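Alpha-L-rhamnosidase (Klebsiella oxytoca, PDB 4XHC) probably hydrolyses terminal non-reducing alpha-L-rhamnose residues from rhamnosides, as a family 78 glycoside hydrolase with rhamnose bound in its pocket. Local coordinates at residues A411-D414 with F419-S422; E137-Y142 with L151-L156. One frame throughout, in Å; residues are numbered along the deposited sequence.

Interaction 1: residues A411-D414 with F419-S422; sequences ALWD and FYVS
Trp413 and Tyr420 pair across a short antiparallel beta hairpin that follows helix 391-412 in the six-hairpin glycosidase domain, the (alpha/alpha)6 barrel that is the catalytic fold of this family. They form the non-hydrogen-bonded pair, with Trp413 CA and Tyr420 CA 4.4 Å apart. Asp414 and Phe419 form the hydrogen-bonded pair beyond it, toward the turn.

Two backbone bonds set this register. Val421 N donates to Leu412 O at 2.8 Å with an N-H...O angle of 166°, tying the chain at Leu412 to the returning segment. Asp414 N donates to Phe419 O at 3.0 Å. Leu412 O also receives a CA-H...O contact from Tyr420 CA at 3.3 Å.

The aromatic contact is a T-shaped stack in which Trp413 supplies the edge and Tyr420 the face. The ring planes stand at 63°, and the Trp413 six-membered ring and the Tyr420 ring have centroids 4.9 Å apart. The first torsion of Trp413 (chi1 179°) places CG beside the carbonyl carbon, and the indole lies on the face shared with Tyr420, its CE3 over the middle of the tyrosine ring. The same indole reaches the returning backbone, where Trp413 CZ3 comes within 3.6 Å of Phe419 N. Both aromatic side chains also touch Gln446 of helix 444-456.

Apolar contacts fill in around the pairing. Leu412 CB approaches the tyrosine ring at Tyr420 CD1, at 4.0 Å. On the sheet face away from the two aromatic rings, Asp414 CB meets Val421 CG1, also at 4.0 Å.

The polar end of Asp414 turns to the connecting turn, where OD2 takes a hydrogen bond from Gln417 NE2 and OD1 one from Gln416 NE2.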
loop_
_atom_site.group_PDB
_atom_site.type_symbol
_atom_site.label_atom_id
_atom_site.label_comp_id
_atom_site.label_asym_id
_atom_site.label_seq_id
_atom_site.Cartn_x
_atom_site.Cartn_y
_atom_site.Cartn_z
ATOM N N ALA A 411 12.597 3.845 -57.084
ATOM C CA ALA A 411 13.353 4.570 -56.085
ATOM C C ALA A 411 14.018 3.662 -55.059
ATOM O O ALA A 411 15.069 4.010 -54.556
ATOM C CB ALA A 411 12.465 5.591 -55.388
ATOM N N LEU A 412 13.419 2.514 -54.751
ATOM C CA LEU A 412 13.881 1.693 -53.626
ATOM C C LEU A 412 14.617 0.384 -53.972
ATOM O O LEU A 412 15.408 -0.106 -53.169
ATOM C CB LEU A 412 12.706 1.371 -52.701
ATOM C CG LEU A 412 11.821 2.536 -52.261
ATOM C CD1 LEU A 412 10.722 2.035 -51.334
ATOM C CD2 LEU A 412 12.649 3.618 -51.588
ATOM N N TRP A 413 14.369 -0.193 -55.137
ATOM C CA TRP A 413 14.995 -1.471 -55.470
ATOM C C TRP A 413 16.469 -1.287 -55.844
ATOM O O TRP A 413 16.804 -0.410 -56.640
ATOM C CB TRP A 413 14.226 -2.141 -56.608
ATOM C CG TRP A 413 14.788 -3.439 -57.046
ATOM C CD1 TRP A 413 15.303 -3.722 -58.268
ATOM C CD2 TRP A 413 14.894 -4.645 -56.271
ATOM N NE1 TRP A 413 15.729 -5.028 -58.312
ATOM C CE2 TRP A 413 15.486 -5.622 -57.105
ATOM C CE3 TRP A 413 14.541 -4.998 -54.961
ATOM C CZ2 TRP A 413 15.740 -6.930 -56.675
ATOM C CZ3 TRP A 413 14.794 -6.306 -54.530
ATOM C CH2 TRP A 413 15.390 -7.254 -55.392
ATOM N N ASP A 414 17.341 -2.110 -55.257
ATOM C CA ASP A 414 18.774 -2.144 -55.611
ATOM C C ASP A 414 19.166 -3.530 -56.143
ATOM O O ASP A 414 19.400 -4.463 -55.362
ATOM C CB ASP A 414 19.660 -1.781 -54.411
ATOM C CG ASP A 414 21.148 -1.717 -54.763
ATOM O OD1 ASP A 414 21.542 -1.898 -55.936
ATOM O OD2 ASP A 414 21.942 -1.469 -53.855
ATOM N N PHE A 419 17.924 -6.384 -52.763
ATOM C CA PHE A 419 17.084 -5.942 -51.654
ATOM C C PHE A 419 16.594 -4.520 -51.932
ATOM O O PHE A 419 17.166 -3.801 -52.748
ATOM C CB PHE A 419 17.871 -5.906 -50.330
ATOM C CG PHE A 419 18.171 -7.259 -49.729
ATOM C CD1 PHE A 419 17.156 -8.180 -49.496
ATOM C CD2 PHE A 419 19.465 -7.595 -49.347
ATOM C CE1 PHE A 419 17.436 -9.426 -48.930
ATOM C CE2 PHE A 419 19.747 -8.838 -48.776
ATOM C CZ PHE A 419 18.730 -9.753 -48.567
ATOM N N TYR A 420 15.534 -4.122 -51.244
ATOM C CA TYR A 420 15.099 -2.736 -51.252
ATOM C C TYR A 420 15.910 -1.943 -50.217
ATOM O O TYR A 420 16.198 -2.443 -49.132
ATOM C CB TYR A 420 13.599 -2.634 -50.939
ATOM C CG TYR A 420 12.681 -3.265 -51.973
ATOM C CD1 TYR A 420 12.303 -2.569 -53.120
ATOM C CD2 TYR A 420 12.179 -4.553 -51.794
ATOM C CE1 TYR A 420 11.458 -3.141 -54.059
ATOM C CE2 TYR A 420 11.340 -5.136 -52.728
ATOM C CZ TYR A 420 10.974 -4.426 -53.856
ATOM O OH TYR A 420 10.131 -5.007 -54.784
ATOM N N VAL A 421 16.261 -0.707 -50.563
ATOM C CA VAL A 421 16.900 0.210 -49.630
ATOM C C VAL A 421 15.883 1.216 -49.068
ATOM O O VAL A 421 14.814 1.422 -49.634
ATOM C CB VAL A 421 18.086 0.953 -50.277
ATOM C CG1 VAL A 421 19.098 -0.045 -50.816
ATOM C CG2 VAL A 421 17.629 1.897 -51.383
ATOM N N SER A 422 16.228 1.843 -47.948
ATOM C CA SER A 422 15.315 2.743 -47.238
ATOM C C SER A 422 16.049 3.991 -46.717
ATOM O O SER A 422 17.119 3.892 -46.112
ATOM C CB SER A 422 14.653 1.982 -46.084
ATOM O OG SER A 422 13.586 2.722 -45.507
#

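Interaction 2: residues E137-Y142 with L151-L156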
loop_
_atom_site.group_PDB
_atom_site.type_symbol
_atom_site.label_atom_id
_atom_site.label_comp_id
_atom_site.label_asym_id
_atom_site.label_seq_id
_atom_site.Cartn_x
_atom_site.Cartn_y
_atom_site.Cartn_z
ATOM N N GLU A 137 15.015 -9.629 -8.875
ATOM C CA GLU A 137 15.740 -8.390 -9.133
ATOM C C GLU A 137 14.957 -7.249 -8.480
ATOM O O GLU A 137 13.727 -7.198 -8.581
ATOM C CB GLU A 137 15.882 -8.134 -10.635
ATOM C CG GLU A 137 16.303 -9.338 -11.476
ATOM C CD GLU A 137 17.789 -9.441 -11.725
ATOM O OE1 GLU A 137 18.590 -8.933 -10.912
ATOM O OE2 GLU A 137 18.154 -10.051 -12.753
ATOM N N PRO A 138 15.666 -6.335 -7.796
ATOM C CA PRO A 138 14.954 -5.259 -7.107
ATOM C C PRO A 138 14.411 -4.210 -8.088
ATOM O O PRO A 138 15.124 -3.791 -9.011
ATOM C CB PRO A 138 16.028 -4.672 -6.184
ATOM C CG PRO A 138 17.307 -4.918 -6.911
ATOM C CD PRO A 138 17.132 -6.206 -7.662
ATOM N N PHE A 139 13.159 -3.801 -7.879
ATOM C CA PHE A 139 12.521 -2.769 -8.710
ATOM C C PHE A 139 13.208 -1.412 -8.594
ATOM O O PHE A 139 13.170 -0.620 -9.520
ATOM C CB PHE A 139 11.041 -2.607 -8.353
ATOM C CG PHE A 139 10.163 -3.790 -8.725
ATOM C CD1 PHE A 139 10.612 -4.806 -9.562
ATOM C CD2 PHE A 139 8.863 -3.863 -8.255
ATOM C CE1 PHE A 139 9.793 -5.876 -9.891
ATOM C CE2 PHE A 139 8.042 -4.927 -8.591
ATOM C CZ PHE A 139 8.509 -5.939 -9.406
ATOM N N SER A 140 13.847 -1.146 -7.461
ATOM C CA SER A 140 14.582 0.103 -7.278
ATOM C C SER A 140 15.725 0.315 -8.295
ATOM O O SER A 140 16.236 1.423 -8.407
ATOM C CB SER A 140 15.121 0.193 -5.844
ATOM O OG SER A 140 16.078 -0.826 -5.590
ATOM N N ASP A 141 16.140 -0.723 -9.019
ATOM C CA ASP A 141 17.209 -0.572 -10.017
ATOM C C ASP A 141 16.690 -0.307 -11.424
ATOM O O ASP A 141 17.473 -0.139 -12.351
ATOM C CB ASP A 141 18.126 -1.806 -10.037
ATOM C CG ASP A 141 18.952 -1.965 -8.753
ATOM O OD1 ASP A 141 18.916 -1.076 -7.857
ATOM O OD2 ASP A 141 19.631 -3.016 -8.642
ATOM N N TYR A 142 15.373 -0.277 -11.589
ATOM C CA TYR A 142 14.776 -0.001 -12.898
ATOM C C TYR A 142 15.156 1.395 -13.405
ATOM O O TYR A 142 14.965 2.364 -12.692
ATOM C CB TYR A 142 13.253 -0.126 -12.822
ATOM C CG TYR A 142 12.584 0.412 -14.061
ATOM C CD1 TYR A 142 12.622 -0.308 -15.241
ATOM C CD2 TYR A 142 11.938 1.643 -14.059
ATOM C CE1 TYR A 142 12.020 0.170 -16.385
ATOM C CE2 TYR A 142 11.328 2.131 -15.200
ATOM C CZ TYR A 142 11.376 1.387 -16.361
ATOM O OH TYR A 142 10.793 1.843 -17.504
ATOM N N LEU A 151 5.363 -1.696 -12.599
ATOM C CA LEU A 151 5.938 -2.794 -11.841
ATOM C C LEU A 151 5.044 -3.134 -10.646
ATOM O O LEU A 151 4.695 -2.252 -9.854
ATOM C CB LEU A 151 7.352 -2.433 -11.391
ATOM C CG LEU A 151 8.340 -2.160 -12.531
ATOM C CD1 LEU A 151 9.664 -1.634 -12.014
ATOM C CD2 LEU A 151 8.583 -3.415 -13.349
ATOM N N GLN A 152 4.689 -4.417 -10.527
ATOM C CA GLN A 152 3.592 -4.873 -9.663
ATOM C C GLN A 152 4.028 -5.247 -8.245
ATOM O O GLN A 152 4.846 -6.140 -8.034
ATOM C CB GLN A 152 2.885 -6.057 -10.321
ATOM C CG GLN A 152 2.390 -5.770 -11.736
ATOM C CD GLN A 152 1.694 -6.964 -12.345
ATOM O OE1 GLN A 152 0.482 -6.960 -12.540
ATOM N NE2 GLN A 152 2.461 -8.005 -12.643
ATOM N N GLN A 153 3.417 -4.583 -7.272
ATOM C CA GLN A 153 3.977 -4.464 -5.945
ATOM C C GLN A 153 2.920 -3.871 -5.022
ATOM O O GLN A 153 2.148 -3.021 -5.450
ATOM C CB GLN A 153 5.148 -3.509 -6.060
ATOM C CG GLN A 153 6.033 -3.421 -4.845
ATOM C CD GLN A 153 7.162 -2.444 -5.063
ATOM O OE1 GLN A 153 6.995 -1.419 -5.730
ATOM N NE2 GLN A 153 8.325 -2.765 -4.523
ATOM N N GLN A 154 2.873 -4.293 -3.763
ATOM C CA GLN A 154 1.859 -3.780 -2.839
ATOM C C GLN A 154 2.255 -3.997 -1.393
ATOM O O GLN A 154 2.536 -5.119 -1.001
ATOM C CB GLN A 154 0.512 -4.469 -3.103
ATOM C CG GLN A 154 -0.670 -3.963 -2.270
ATOM C CD GLN A 154 -1.006 -2.505 -2.541
ATOM O OE1 GLN A 154 -1.628 -2.173 -3.552
ATOM N NE2 GLN A 154 -0.591 -1.626 -1.639
ATOM N N ASP A 155 2.248 -2.924 -0.600
ATOM C CA ASP A 155 2.453 -3.030 0.848
ATOM C C ASP A 155 1.111 -3.059 1.563
ATOM O O ASP A 155 0.166 -2.417 1.141
ATOM C CB ASP A 155 3.364 -1.917 1.415
ATOM C CG ASP A 155 4.839 -2.098 1.006
ATOM O OD1 ASP A 155 5.067 -2.230 -0.224
ATOM O OD2 ASP A 155 5.750 -2.121 1.892
ATOM N N LEU A 156 1.043 -3.830 2.640
ATOM C CA LEU A 156 -0.168 -3.983 3.435
ATOM C C LEU A 156 0.136 -3.845 4.905
ATOM O O LEU A 156 1.143 -4.354 5.381
ATOM C CB LEU A 156 -0.757 -5.374 3.235
ATOM C CG LEU A 156 -1.272 -5.677 1.839
ATOM C CD1 LEU A 156 -1.480 -7.174 1.661
ATOM C CD2 LEU A 156 -2.566 -4.902 1.606
#
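Phe139 packs against Leu151 in a mainly apolar contact of the N-terminal domain, within the connection from strand 122-129 to strand 153-158, between the 139-141 turn and the segment leading into the second strand; no hydrogen bond crosses it. The evidence lies in how the phenyl ring is surrounded. Leu151 CB sits over one ring face as a CH-pi contact, 3.9 Å from the Phe139 ring centroid and 17° off the ring normal, displaced toward the rim. At the edge, Phe139 CE2 meets Gln152 O at 3.5 Å. The extended side chain of Gln153 brings its amide to the same ring's edge, Phe139 CD2 to Gln153 CD 3.9 Å, with the two planes 70° apart.

A second aromatic residue extends the apolar patch. Leu151 CD1 lies 4.0 Å from Tyr142 CB as well as near the phenyl ring, bridging two residues that the short 3-10 turn brings together: Tyr142 N bonds to Phe139 O at 3.0 Å. Tyr142 OH is hydrogen-bonded to Leu146 O, and the Tyr142 side chain is about 11 Å from the bound rhamnose.

Backbone hydrogen bonds between Gln152 and Phe128 and between Gln154 and Leu126 join segment 151-156 to strand 122-129, while Gln153 packs on Trp157 of the second subunit. This is a connecting loop closed by side-chain packing beside the outermost strand of the sheet within this chain, in an antiparallel beta domain.

From the N terminus, interaction 2 comes first: within the N-terminal domain it closes an eight-residue loop between Tyr142 and Leu151. The chain then completes that domain's sheets and enters the helical glycosidase domain, where interaction 1 closes a tighter four-residue turn between Asp414 and Phe419. The two contacts are in series, neither nesting nor crossing. The centres of interactions 1 and 2 are 46 Å apart, and the nearest atoms of interactions 1 and 2 about 28 Å. With so few intervening residues, each is a local closure: the loop holding residues 137-142 packs back on segment 151-156, which leads into and forms the strand, whereas hairpin 411-422 lies in the connection between helix 391-412 and helix 430-438.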